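Local coordinates for protein actinorhodin polyketide putative beta-ketoacyl synthase 2 (Streptomyces coelicolor A3, PDB 1TQY) that acts as the chain length factor of the actinorhodin polyketide synthase, a beta-ketoacyl synthase homologue that pairs with a ketosynthase and is thought to set polyketide length, at residues F62-I68 and R81-T85; L312-E316 and V394-G398; A353-R358 and V407-F411; F119-E123 and V135-E139. All blocks are in the same frame, centred on the assembly; numbering follows the deposited sequence.

Contact 1: residues F62-I68 and R81-T85; sequences FHAPDHI and RLALT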
loop_
_atom_site.group_PDB
_atom_site.type_symbol
_atom_site.label_atom_id
_atom_site.label_comp_id
_atom_site.label_asym_id
_atom_site.label_seq_id
_atom_site.Cartn_x
_atom_site.Cartn_y
_atom_site.Cartn_z
ATOM N N PHE B 62 3.378 -14.181 -23.346
ATOM C CA PHE B 62 2.117 -13.634 -22.865
ATOM C C PHE B 62 1.637 -12.539 -23.801
ATOM O O PHE B 62 2.247 -11.476 -23.893
ATOM C CB PHE B 62 2.283 -13.043 -21.463
ATOM C CG PHE B 62 1.031 -12.388 -20.924
ATOM C CD1 PHE B 62 -0.071 -13.161 -20.565
ATOM C CD2 PHE B 62 0.962 -11.001 -20.764
ATOM C CE1 PHE B 62 -1.228 -12.566 -20.049
ATOM C CE2 PHE B 62 -0.189 -10.392 -20.251
ATOM C CZ PHE B 62 -1.287 -11.176 -19.891
ATOM N N HIS B 63 0.553 -12.799 -24.514
ATOM C CA HIS B 63 0.014 -11.783 -25.405
ATOM C C HIS B 63 -1.294 -11.356 -24.751
ATOM O O HIS B 63 -2.300 -12.053 -24.856
ATOM C CB HIS B 63 -0.242 -12.364 -26.796
ATOM C CG HIS B 63 -0.673 -11.340 -27.799
ATOM N ND1 HIS B 63 -1.779 -11.507 -28.602
ATOM C CD2 HIS B 63 -0.160 -10.126 -28.112
ATOM C CE1 HIS B 63 -1.934 -10.439 -29.363
ATOM N NE2 HIS B 63 -0.965 -9.585 -29.085
ATOM N N ALA B 64 -1.271 -10.208 -24.081
ATOM C CA ALA B 64 -2.435 -9.704 -23.364
ATOM C C ALA B 64 -3.773 -9.921 -24.060
ATOM O O ALA B 64 -4.686 -10.500 -23.477
ATOM C CB ALA B 64 -2.245 -8.225 -23.030
ATOM N N PRO B 65 -3.902 -9.480 -25.323
ATOM C CA PRO B 65 -5.159 -9.650 -26.056
ATOM C C PRO B 65 -5.720 -11.064 -26.015
ATOM O O PRO B 65 -6.923 -11.262 -26.182
ATOM C CB PRO B 65 -4.794 -9.209 -27.474
ATOM C CG PRO B 65 -3.757 -8.154 -27.231
ATOM C CD PRO B 65 -2.897 -8.810 -26.166
ATOM N N ASP B 66 -4.868 -12.053 -25.789
ATOM C CA ASP B 66 -5.367 -13.420 -25.733
ATOM C C ASP B 66 -5.831 -13.804 -24.337
ATOM O O ASP B 66 -6.459 -14.844 -24.156
ATOM C CB ASP B 66 -4.300 -14.414 -26.201
ATOM C CG ASP B 66 -4.000 -14.293 -27.687
ATOM O OD1 ASP B 66 -4.953 -14.124 -28.480
ATOM O OD2 ASP B 66 -2.816 -14.386 -28.067
ATOM N N HIS B 67 -5.537 -12.970 -23.347
ATOM C CA HIS B 67 -5.928 -13.295 -21.975
ATOM C C HIS B 67 -6.830 -12.251 -21.318
ATOM O O HIS B 67 -7.627 -12.580 -20.440
ATOM C CB HIS B 67 -4.672 -13.482 -21.134
ATOM C CG HIS B 67 -3.820 -14.636 -21.569
ATOM N ND1 HIS B 67 -3.923 -15.888 -21.005
ATOM C CD2 HIS B 67 -2.841 -14.723 -22.501
ATOM C CE1 HIS B 67 -3.041 -16.696 -21.564
ATOM N NE2 HIS B 67 -2.373 -16.014 -22.475
ATOM N N ILE B 68 -6.700 -11.002 -21.758
ATOM C CA ILE B 68 -7.459 -9.882 -21.217
ATOM C C ILE B 68 -8.514 -9.353 -22.211
ATOM O O ILE B 68 -8.256 -9.239 -23.417
ATOM C CB ILE B 68 -6.483 -8.727 -20.856
ATOM C CG1 ILE B 68 -5.492 -9.189 -19.777
ATOM C CG2 ILE B 68 -7.256 -7.492 -20.440
ATOM C CD1 ILE B 68 -6.142 -9.666 -18.481
ATOM N N ARG B 81 -2.176 -6.548 -16.307
ATOM C CA ARG B 81 -2.701 -7.595 -17.178
ATOM C C ARG B 81 -2.242 -8.959 -16.694
ATOM O O ARG B 81 -2.989 -9.944 -16.737
ATOM C CB ARG B 81 -2.243 -7.363 -18.615
ATOM C CG ARG B 81 -2.734 -6.047 -19.166
ATOM C CD ARG B 81 -2.108 -5.802 -20.502
ATOM N NE ARG B 81 -2.564 -4.574 -21.146
ATOM C CZ ARG B 81 -2.135 -4.187 -22.341
ATOM N NH1 ARG B 81 -1.249 -4.937 -22.996
ATOM N NH2 ARG B 81 -2.584 -3.065 -22.880
ATOM N N LEU B 82 -1.000 -9.012 -16.228
ATOM C CA LEU B 82 -0.446 -10.248 -15.704
ATOM C C LEU B 82 -1.173 -10.630 -14.411
ATOM O O LEU B 82 -1.514 -11.793 -14.208
ATOM C CB LEU B 82 1.057 -10.074 -15.456
ATOM C CG LEU B 82 1.869 -9.977 -16.748
ATOM C CD1 LEU B 82 3.208 -9.306 -16.494
ATOM C CD2 LEU B 82 2.048 -11.353 -17.325
ATOM N N ALA B 83 -1.427 -9.641 -13.557
ATOM C CA ALA B 83 -2.118 -9.861 -12.292
ATOM C C ALA B 83 -3.551 -10.346 -12.509
ATOM O O ALA B 83 -4.030 -11.206 -11.778
ATOM C CB ALA B 83 -2.127 -8.568 -11.473
ATOM N N LEU B 84 -4.237 -9.780 -13.497
ATOM C CA LEU B 84 -5.611 -10.183 -13.784
ATOM C C LEU B 84 -5.610 -11.612 -14.330
ATOM O O LEU B 84 -6.491 -12.399 -14.010
ATOM C CB LEU B 84 -6.255 -9.235 -14.810
ATOM C CG LEU B 84 -6.616 -7.804 -14.369
ATOM C CD1 LEU B 84 -6.932 -6.944 -15.587
ATOM C CD2 LEU B 84 -7.814 -7.849 -13.425
ATOM N N THR B 85 -4.611 -11.945 -15.141
ATOM C CA THR B 85 -4.533 -13.278 -15.715
ATOM C C THR B 85 -4.270 -14.271 -14.606
ATOM O O THR B 85 -4.894 -15.336 -14.531
ATOM C CB THR B 85 -3.402 -13.366 -16.734
ATOM O OG1 THR B 85 -3.607 -12.381 -17.750
ATOM C CG2 THR B 85 -3.347 -14.746 -17.357
#

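Contact 2: residues L312-E316 and V394-G398; sequences LDAAE and VLARG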
loop_
_atom_site.group_PDB
_atom_site.type_symbol
_atom_site.label_atom_id
_atom_site.label_comp_id
_atom_site.label_asym_id
_atom_site.label_seq_id
_atom_site.Cartn_x
_atom_site.Cartn_y
_atom_site.Cartn_z
ATOM N N LEU B 312 24.148 -8.979 1.826
ATOM C CA LEU B 312 22.789 -9.359 2.195
ATOM C C LEU B 312 22.635 -10.865 2.329
ATOM O O LEU B 312 21.819 -11.336 3.113
ATOM C CB LEU B 312 21.794 -8.832 1.157
ATOM C CG LEU B 312 21.688 -7.309 1.037
ATOM C CD1 LEU B 312 20.705 -6.938 -0.065
ATOM C CD2 LEU B 312 21.221 -6.734 2.369
ATOM N N ASP B 313 23.402 -11.620 1.548
ATOM C CA ASP B 313 23.338 -13.079 1.620
ATOM C C ASP B 313 23.917 -13.483 2.971
ATOM O O ASP B 313 23.364 -14.328 3.678
ATOM C CB ASP B 313 24.152 -13.737 0.492
ATOM C CG ASP B 313 23.522 -13.552 -0.886
ATOM O OD1 ASP B 313 22.276 -13.474 -0.977
ATOM O OD2 ASP B 313 24.276 -13.508 -1.884
ATOM N N ALA B 314 25.030 -12.853 3.329
ATOM C CA ALA B 314 25.692 -13.145 4.588
ATOM C C ALA B 314 24.768 -12.832 5.751
ATOM O O ALA B 314 24.693 -13.604 6.713
ATOM C CB ALA B 314 26.980 -12.341 4.700
ATOM N N ALA B 315 24.064 -11.705 5.677
ATOM C CA ALA B 315 23.135 -11.352 6.750
ATOM C C ALA B 315 22.045 -12.416 6.859
ATOM O O ALA B 315 21.739 -12.894 7.949
ATOM C CB ALA B 315 22.493 -9.979 6.488
ATOM N N GLU B 316 21.454 -12.783 5.726
ATOM C CA GLU B 316 20.402 -13.792 5.738
ATOM C C GLU B 316 20.855 -15.169 6.210
ATOM O O GLU B 316 20.143 -15.833 6.967
ATOM C CB GLU B 316 19.758 -13.931 4.360
ATOM C CG GLU B 316 18.751 -15.076 4.317
ATOM C CD GLU B 316 17.835 -15.028 3.116
ATOM O OE1 GLU B 316 18.338 -14.851 1.986
ATOM O OE2 GLU B 316 16.609 -15.174 3.315
ATOM N N VAL B 394 9.121 -19.383 4.530
ATOM C CA VAL B 394 9.390 -18.531 3.372
ATOM C C VAL B 394 9.809 -17.165 3.905
ATOM O O VAL B 394 9.171 -16.620 4.804
ATOM C CB VAL B 394 8.135 -18.380 2.465
ATOM C CG1 VAL B 394 8.440 -17.449 1.283
ATOM C CG2 VAL B 394 7.711 -19.753 1.938
ATOM N N LEU B 395 10.888 -16.625 3.350
ATOM C CA LEU B 395 11.441 -15.340 3.779
ATOM C C LEU B 395 11.509 -14.316 2.654
ATOM O O LEU B 395 11.756 -14.665 1.503
ATOM C CB LEU B 395 12.857 -15.558 4.307
ATOM C CG LEU B 395 12.975 -16.567 5.443
ATOM C CD1 LEU B 395 14.418 -16.684 5.891
ATOM C CD2 LEU B 395 12.086 -16.110 6.585
ATOM N N ALA B 396 11.320 -13.047 2.990
ATOM C CA ALA B 396 11.409 -12.004 1.979
ATOM C C ALA B 396 11.865 -10.728 2.646
ATOM O O ALA B 396 11.481 -10.452 3.774
ATOM C CB ALA B 396 10.051 -11.778 1.317
ATOM N N ARG B 397 12.722 -9.961 1.980
ATOM C CA ARG B 397 13.141 -8.697 2.566
ATOM C C ARG B 397 12.892 -7.614 1.558
ATOM O O ARG B 397 12.875 -7.858 0.358
ATOM C CB ARG B 397 14.624 -8.683 2.922
ATOM C CG ARG B 397 15.042 -9.770 3.863
ATOM C CD ARG B 397 16.188 -10.535 3.246
ATOM N NE ARG B 397 17.455 -10.086 3.782
ATOM C CZ ARG B 397 18.649 -10.471 3.343
ATOM N NH1 ARG B 397 18.779 -11.325 2.332
ATOM N NH2 ARG B 397 19.717 -10.003 3.957
ATOM N N GLY B 398 12.689 -6.409 2.061
ATOM C CA GLY B 398 12.467 -5.288 1.180
ATOM C C GLY B 398 13.539 -4.260 1.451
ATOM O O GLY B 398 13.981 -4.093 2.586
HETATM O O HOH W 1 20.013 -13.157 0.757
#

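Contact 3: residues A353-R358 and V407-F411; sequences ALMSLR and VLRRF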
loop_
_atom_site.group_PDB
_atom_site.type_symbol
_atom_site.label_atom_id
_atom_site.label_comp_id
_atom_site.label_asym_id
_atom_site.label_seq_id
_atom_site.Cartn_x
_atom_site.Cartn_y
_atom_site.Cartn_z
ATOM N N ALA B 353 6.890 -23.178 -2.589
ATOM C CA ALA B 353 7.003 -23.943 -1.344
ATOM C C ALA B 353 5.838 -24.922 -1.181
ATOM O O ALA B 353 6.044 -26.103 -0.872
ATOM C CB ALA B 353 7.058 -22.992 -0.157
ATOM N N LEU B 354 4.614 -24.442 -1.403
ATOM C CA LEU B 354 3.426 -25.297 -1.275
ATOM C C LEU B 354 3.513 -26.504 -2.211
ATOM O O LEU B 354 3.111 -27.616 -1.859
ATOM C CB LEU B 354 2.151 -24.491 -1.573
ATOM C CG LEU B 354 1.787 -23.477 -0.475
ATOM C CD1 LEU B 354 0.763 -22.461 -0.970
ATOM C CD2 LEU B 354 1.269 -24.240 0.725
ATOM N N MET B 355 4.049 -26.268 -3.403
ATOM C CA MET B 355 4.206 -27.307 -4.405
ATOM C C MET B 355 5.235 -28.331 -3.959
ATOM O O MET B 355 5.129 -29.522 -4.266
ATOM C CB MET B 355 4.630 -26.687 -5.736
ATOM C CG MET B 355 3.486 -26.034 -6.498
ATOM S SD MET B 355 2.417 -27.283 -7.267
ATOM C CE MET B 355 1.352 -27.670 -5.941
ATOM N N SER B 356 6.243 -27.853 -3.244
ATOM C CA SER B 356 7.288 -28.720 -2.739
ATOM C C SER B 356 6.662 -29.613 -1.679
ATOM O O SER B 356 6.890 -30.822 -1.652
ATOM C CB SER B 356 8.420 -27.875 -2.148
ATOM O OG SER B 356 9.039 -27.101 -3.164
ATOM N N LEU B 357 5.850 -29.017 -0.814
ATOM C CA LEU B 357 5.183 -29.780 0.230
ATOM C C LEU B 357 4.234 -30.807 -0.376
ATOM O O LEU B 357 4.185 -31.957 0.063
ATOM C CB LEU B 357 4.394 -28.854 1.150
ATOM C CG LEU B 357 5.206 -27.782 1.865
ATOM C CD1 LEU B 357 4.267 -26.945 2.696
ATOM C CD2 LEU B 357 6.282 -28.417 2.719
ATOM N N ARG B 358 3.487 -30.391 -1.392
ATOM C CA ARG B 358 2.538 -31.279 -2.035
ATOM C C ARG B 358 3.210 -32.410 -2.797
ATOM O O ARG B 358 2.795 -33.565 -2.693
ATOM C CB ARG B 358 1.634 -30.501 -2.987
ATOM C CG ARG B 358 0.317 -31.211 -3.222
ATOM C CD ARG B 358 -0.492 -30.579 -4.324
ATOM N NE ARG B 358 0.198 -30.660 -5.604
ATOM C CZ ARG B 358 -0.290 -30.179 -6.743
ATOM N NH1 ARG B 358 -1.474 -29.583 -6.754
ATOM N NH2 ARG B 358 0.405 -30.293 -7.869
ATOM N N VAL B 407 5.144 -19.120 7.527
ATOM C CA VAL B 407 5.285 -20.558 7.707
ATOM C C VAL B 407 4.081 -21.270 7.101
ATOM O O VAL B 407 2.938 -20.903 7.357
ATOM C CB VAL B 407 5.472 -20.911 9.207
ATOM C CG1 VAL B 407 4.666 -19.970 10.056
ATOM C CG2 VAL B 407 5.073 -22.362 9.461
ATOM N N LEU B 408 4.352 -22.277 6.278
ATOM C CA LEU B 408 3.302 -23.038 5.601
ATOM C C LEU B 408 3.323 -24.498 6.039
ATOM O O LEU B 408 4.362 -25.018 6.444
ATOM C CB LEU B 408 3.514 -22.976 4.086
ATOM C CG LEU B 408 3.626 -21.588 3.450
ATOM C CD1 LEU B 408 3.942 -21.730 1.988
ATOM C CD2 LEU B 408 2.324 -20.828 3.648
ATOM N N ARG B 409 2.171 -25.158 5.948
ATOM C CA ARG B 409 2.073 -26.568 6.315
ATOM C C ARG B 409 1.415 -27.390 5.222
ATOM O O ARG B 409 0.544 -26.904 4.505
ATOM C CB ARG B 409 1.261 -26.753 7.594
ATOM C CG ARG B 409 1.913 -26.253 8.851
ATOM C CD ARG B 409 1.583 -27.185 10.003
ATOM N NE ARG B 409 2.024 -26.627 11.275
ATOM C CZ ARG B 409 1.427 -25.605 11.881
ATOM N NH1 ARG B 409 0.361 -25.037 11.333
ATOM N NH2 ARG B 409 1.907 -25.144 13.029
ATOM N N ARG B 410 1.838 -28.645 5.114
ATOM C CA ARG B 410 1.298 -29.579 4.134
ATOM C C ARG B 410 -0.171 -29.809 4.458
ATOM O O ARG B 410 -0.530 -29.988 5.623
ATOM C CB ARG B 410 2.039 -30.915 4.230
ATOM C CG ARG B 410 2.404 -31.579 2.902
ATOM C CD ARG B 410 1.204 -31.996 2.054
ATOM N NE ARG B 410 0.582 -30.881 1.340
ATOM C CZ ARG B 410 -0.318 -31.029 0.369
ATOM N NH1 ARG B 410 -0.700 -32.244 -0.005
ATOM N NH2 ARG B 410 -0.838 -29.964 -0.224
ATOM N N PHE B 411 -1.015 -29.811 3.429
ATOM C CA PHE B 411 -2.451 -30.035 3.607
ATOM C C PHE B 411 -2.766 -31.473 4.028
ATOM O O PHE B 411 -2.590 -32.378 3.181
ATOM C CB PHE B 411 -3.211 -29.696 2.318
ATOM C CG PHE B 411 -4.695 -29.923 2.415
ATOM C CD1 PHE B 411 -5.319 -30.905 1.647
ATOM C CD2 PHE B 411 -5.467 -29.165 3.292
ATOM C CE1 PHE B 411 -6.692 -31.131 1.754
ATOM C CE2 PHE B 411 -6.840 -29.380 3.410
ATOM C CZ PHE B 411 -7.456 -30.366 2.637
#

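Contact 4: residues F119-E123 and V135-E139; sequences FTHRE and VSVYE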
loop_
_atom_site.group_PDB
_atom_site.type_symbol
_atom_site.label_atom_id
_atom_site.label_comp_id
_atom_site.label_asym_id
_atom_site.label_seq_id
_atom_site.Cartn_x
_atom_site.Cartn_y
_atom_site.Cartn_z
ATOM N N PHE B 119 3.210 2.252 -18.176
ATOM C CA PHE B 119 2.105 3.122 -18.531
ATOM C C PHE B 119 2.373 4.569 -18.139
ATOM O O PHE B 119 2.217 5.475 -18.955
ATOM C CB PHE B 119 0.802 2.640 -17.872
ATOM C CG PHE B 119 -0.443 3.255 -18.464
ATOM C CD1 PHE B 119 -0.773 4.585 -18.211
ATOM C CD2 PHE B 119 -1.258 2.512 -19.314
ATOM C CE1 PHE B 119 -1.893 5.170 -18.797
ATOM C CE2 PHE B 119 -2.381 3.090 -19.906
ATOM C CZ PHE B 119 -2.698 4.423 -19.644
ATOM N N THR B 120 2.793 4.806 -16.903
ATOM C CA THR B 120 3.019 6.188 -16.491
ATOM C C THR B 120 4.181 6.866 -17.224
ATOM O O THR B 120 4.145 8.076 -17.451
ATOM C CB THR B 120 3.209 6.299 -14.941
ATOM O OG1 THR B 120 2.991 7.651 -14.541
ATOM C CG2 THR B 120 4.622 5.903 -14.517
ATOM N N HIS B 121 5.209 6.099 -17.591
ATOM C CA HIS B 121 6.349 6.673 -18.310
ATOM C C HIS B 121 5.855 7.251 -19.640
ATOM O O HIS B 121 6.178 8.387 -20.002
ATOM C CB HIS B 121 7.413 5.605 -18.567
ATOM C CG HIS B 121 8.647 6.117 -19.254
ATOM N ND1 HIS B 121 9.654 5.278 -19.683
ATOM C CD2 HIS B 121 9.024 7.368 -19.614
ATOM C CE1 HIS B 121 10.596 5.990 -20.277
ATOM N NE2 HIS B 121 10.237 7.260 -20.250
ATOM N N ARG B 122 5.055 6.478 -20.363
ATOM C CA ARG B 122 4.522 6.952 -21.641
ATOM C C ARG B 122 3.665 8.201 -21.433
ATOM O O ARG B 122 3.662 9.109 -22.272
ATOM C CB ARG B 122 3.693 5.849 -22.320
ATOM C CG ARG B 122 4.470 4.565 -22.550
ATOM C CD ARG B 122 3.584 3.418 -22.969
ATOM N NE ARG B 122 4.363 2.191 -23.075
ATOM C CZ ARG B 122 5.329 1.995 -23.968
ATOM N NH1 ARG B 122 5.626 2.944 -24.842
ATOM N NH2 ARG B 122 6.015 0.861 -23.973
ATOM N N GLU B 123 2.940 8.270 -20.320
ATOM C CA GLU B 123 2.099 9.446 -20.074
ATOM C C GLU B 123 2.955 10.660 -19.742
ATOM O O GLU B 123 2.597 11.793 -20.077
ATOM C CB GLU B 123 1.080 9.168 -18.957
ATOM C CG GLU B 123 -0.024 8.170 -19.343
ATOM C CD GLU B 123 -0.714 8.511 -20.669
ATOM O OE1 GLU B 123 -0.961 9.713 -20.928
ATOM O OE2 GLU B 123 -1.024 7.568 -21.441
ATOM N N VAL B 135 -2.594 13.498 -22.463
ATOM C CA VAL B 135 -2.620 12.495 -21.401
ATOM C C VAL B 135 -3.881 11.647 -21.402
ATOM O O VAL B 135 -5.000 12.153 -21.499
ATOM C CB VAL B 135 -2.432 13.136 -19.998
ATOM C CG1 VAL B 135 -2.661 12.090 -18.900
ATOM C CG2 VAL B 135 -1.026 13.692 -19.875
ATOM N N SER B 136 -3.673 10.339 -21.305
ATOM C CA SER B 136 -4.746 9.350 -21.298
ATOM C C SER B 136 -5.780 9.539 -20.199
ATOM O O SER B 136 -5.470 10.003 -19.099
ATOM C CB SER B 136 -4.151 7.952 -21.178
ATOM O OG SER B 136 -5.173 7.006 -20.940
ATOM N N VAL B 137 -7.015 9.156 -20.490
ATOM C CA VAL B 137 -8.065 9.278 -19.499
ATOM C C VAL B 137 -7.908 8.163 -18.455
ATOM O O VAL B 137 -8.607 8.154 -17.443
ATOM C CB VAL B 137 -9.482 9.204 -20.159
ATOM C CG1 VAL B 137 -9.724 10.447 -21.011
ATOM C CG2 VAL B 137 -9.598 7.949 -21.019
ATOM N N TYR B 138 -6.981 7.232 -18.701
ATOM C CA TYR B 138 -6.726 6.116 -17.775
ATOM C C TYR B 138 -5.504 6.339 -16.876
ATOM O O TYR B 138 -5.271 5.574 -15.939
ATOM C CB TYR B 138 -6.511 4.803 -18.534
ATOM C CG TYR B 138 -7.587 4.498 -19.532
ATOM C CD1 TYR B 138 -8.929 4.429 -19.139
ATOM C CD2 TYR B 138 -7.274 4.328 -20.885
ATOM C CE1 TYR B 138 -9.937 4.208 -20.067
ATOM C CE2 TYR B 138 -8.273 4.104 -21.829
ATOM C CZ TYR B 138 -9.605 4.050 -21.414
ATOM O OH TYR B 138 -10.611 3.863 -22.336
ATOM N N GLU B 139 -4.722 7.373 -17.160
ATOM C CA GLU B 139 -3.528 7.645 -16.359
ATOM C C GLU B 139 -3.892 7.823 -14.891
ATOM O O GLU B 139 -3.075 7.566 -14.007
ATOM C CB GLU B 139 -2.815 8.898 -16.871
ATOM C CG GLU B 139 -1.672 9.396 -15.994
ATOM C CD GLU B 139 -0.477 8.442 -15.899
ATOM O OE1 GLU B 139 -0.485 7.340 -16.485
ATOM O OE2 GLU B 139 0.498 8.815 -15.221
#

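Contact 1: residues F62-I68 and R81-T85
F62 lays one face of its ring against L82, whose CD2 sits 3.8 Å from the ring centroid and 18° off the ring normal, a CH-pi contact. The same ring turns its edge to T85, with OG1 3.3 Å from CE1 and near the ring plane. Beside it, I68 fits its CD1 against the helix, 3.7 Å from L84 CB, crossing that side chain at about a right angle. The methyl of A64 lies against the outer part of R81, 3.4 Å between A64 CB and R81 NH1. No hydrogen bond joins the two segments. They bring the short, loosely formed helix 64-67 against the long helix 78-93, within the N-terminal half of a thiolase-type ketosynthase fold. One shell out, the T85 hydroxyl is turned back along its own helix: with OG1 beside the backbone N (chi1 -57°), it donates to R81 O over 2.7 Å, from the face of that carbonyl opposite to T85 N. The extended R81 chain is fixed at its end by L73 O and T76 OG1. On the small helix, A64 O accepts from both H67 N and I68 N, and H63 ND1 donates to D66 OD2.

Contact 2: residues L312-E316 and V394-G398
R397 reaches from its strand to the helix and donates to the backbone carbonyl of L312, with NH2 2.6 Å from L312 O and an N-H...O angle of 156°. The oxygen lies near the guanidinium plane, at its edge. R397 NH1 adds a weak bond to the same oxygen, which also takes the helical bond from E316 N. The electrostatic part is looser: E316 OE1 stands 3.6 Å from R397 NH1 in a salt bridge, the carboxylate and guanidinium planes 47° apart. A water lies 2.7 Å from E316 OE1, also within reach of D313 OD1, and accepts weakly from R397 NH1. Van der Waals contacts fill in around these. E316 CB lies over one face of the guanidinium, 3.4 Å from NH1, while L312 CB and A315 CB approach NH2; two residues earlier in the strand, L395 CD1 meets E316 OE2 at 3.7 Å. Bends at chi2 and chi3 carry the arginine across to helix 310-324, which it ties to strand 391-398 over a wide 11.6 Å between the segment axes, in the C-terminal half of the thiolase-type fold. The E316 carboxylate is also bound by D305 N, its strongest partner, and by G306 N. Its charge is thus shared, and R397, although paired with an acid, gives its good hydrogen bond across this contact to a main-chain carbonyl, which probably becomes more polarised as a result.

Contact 3: residues A353-R358 and V407-F411
Bends at chi2 (-64°) and chi3 (78°) fold the R410 side chain back over the helix, bringing its guanidinium against R358, whose CG stands anti to the backbone N. R358 CG lies over one face of that guanidinium, 3.4 Å from R410 NH2, and R358 CA sits above its centre; the opposite face is covered by F411 CB. The two guanidinium planes are nearly perpendicular, and the charged ends do not touch: R358 NE and R410 NH2 are separated by 5.5 Å. The folded chain also passes close to the helix backbone, with R410 CG 3.4 Å from L357 O and 3.8 Å from L357 CB. R410 NH2 is held by Y259 O, whereas its NE is buried here without a partner in the model. Deeper in, leucine and alanine side chains carry the contact. L408 CD1 touches L354 CG at 3.7 Å, the two side chains crossing at about a right angle, and reaches A353 CB at 4.0 Å. L357 CD1 packs on the strand backbone, 3.8 Å from R409 C. The segment axes run 27° from parallel and approach to 8.1 Å, so helix 345-359 lies along strand 402-410, as layered helix and sheet do in thiolase-type folds. That strand pairs with 260-269 and 391-398, while L354 also reaches strand 11-20 and M355 packs on helix 26-34.

Contact 4: residues F119-E123 and V135-E139
V135 brings its CA to within 3.3 Å of E123 OE1, just before a turn that returns the chain to helix 117-129. The motif is a type I beta turn from S136 to E139, leading into the short helix 139-142. Next in line, S136 N donates to E123 OE1 over 2.8 Å at a nearly straight 169°, reaching the carboxylate from above its plane. The other oxygen, E123 OE2, is salt-bridged to K126. The S136 hydroxyl, swung opposite the main-chain nitrogen (chi1 170°), accepts from Y138 N as a capping bond and also lies at the edge of the F119 ring. V137 packs on an apolar side chain of the partner protein chain, so this loop lies at the subunit interface. Y138 contributes CB, 4.0 Å from F119 CZ. E139, which also packs on an apolar side chain of the partner chain, ends the turn with its chain bent at chi2 (65°), which lays the carboxylate nearly coplanar with the F119 ring and at its edge. Its OE1 is buried against E123 CG and F119 CD1 without a polar partner in the model. Its OE2 accepts from T120 OG1 at 2.8 Å through its syn lone pair.

In the fold
From the N terminus, contact 1 closes the first loop, folding the short 64-67 helix onto helix 78-93. Contact 4 then closes a second short loop, formed by the end of helix 117-129 and the turn after it, at the interface with the partner chain; its centre is about 19 Å from that of contact 1, on the same side of the chain's centre. The two later contacts span longer loops and cross, their segments alternating: helix 310-324 joins strand 391-398, and helix 345-359 joins strand 402-410. These strands are antiparallel neighbours, and V394 of contact 2 packs on A353 and L408 of contact 3. Contacts 1 and 2 lie on opposite sides of the chain's centre.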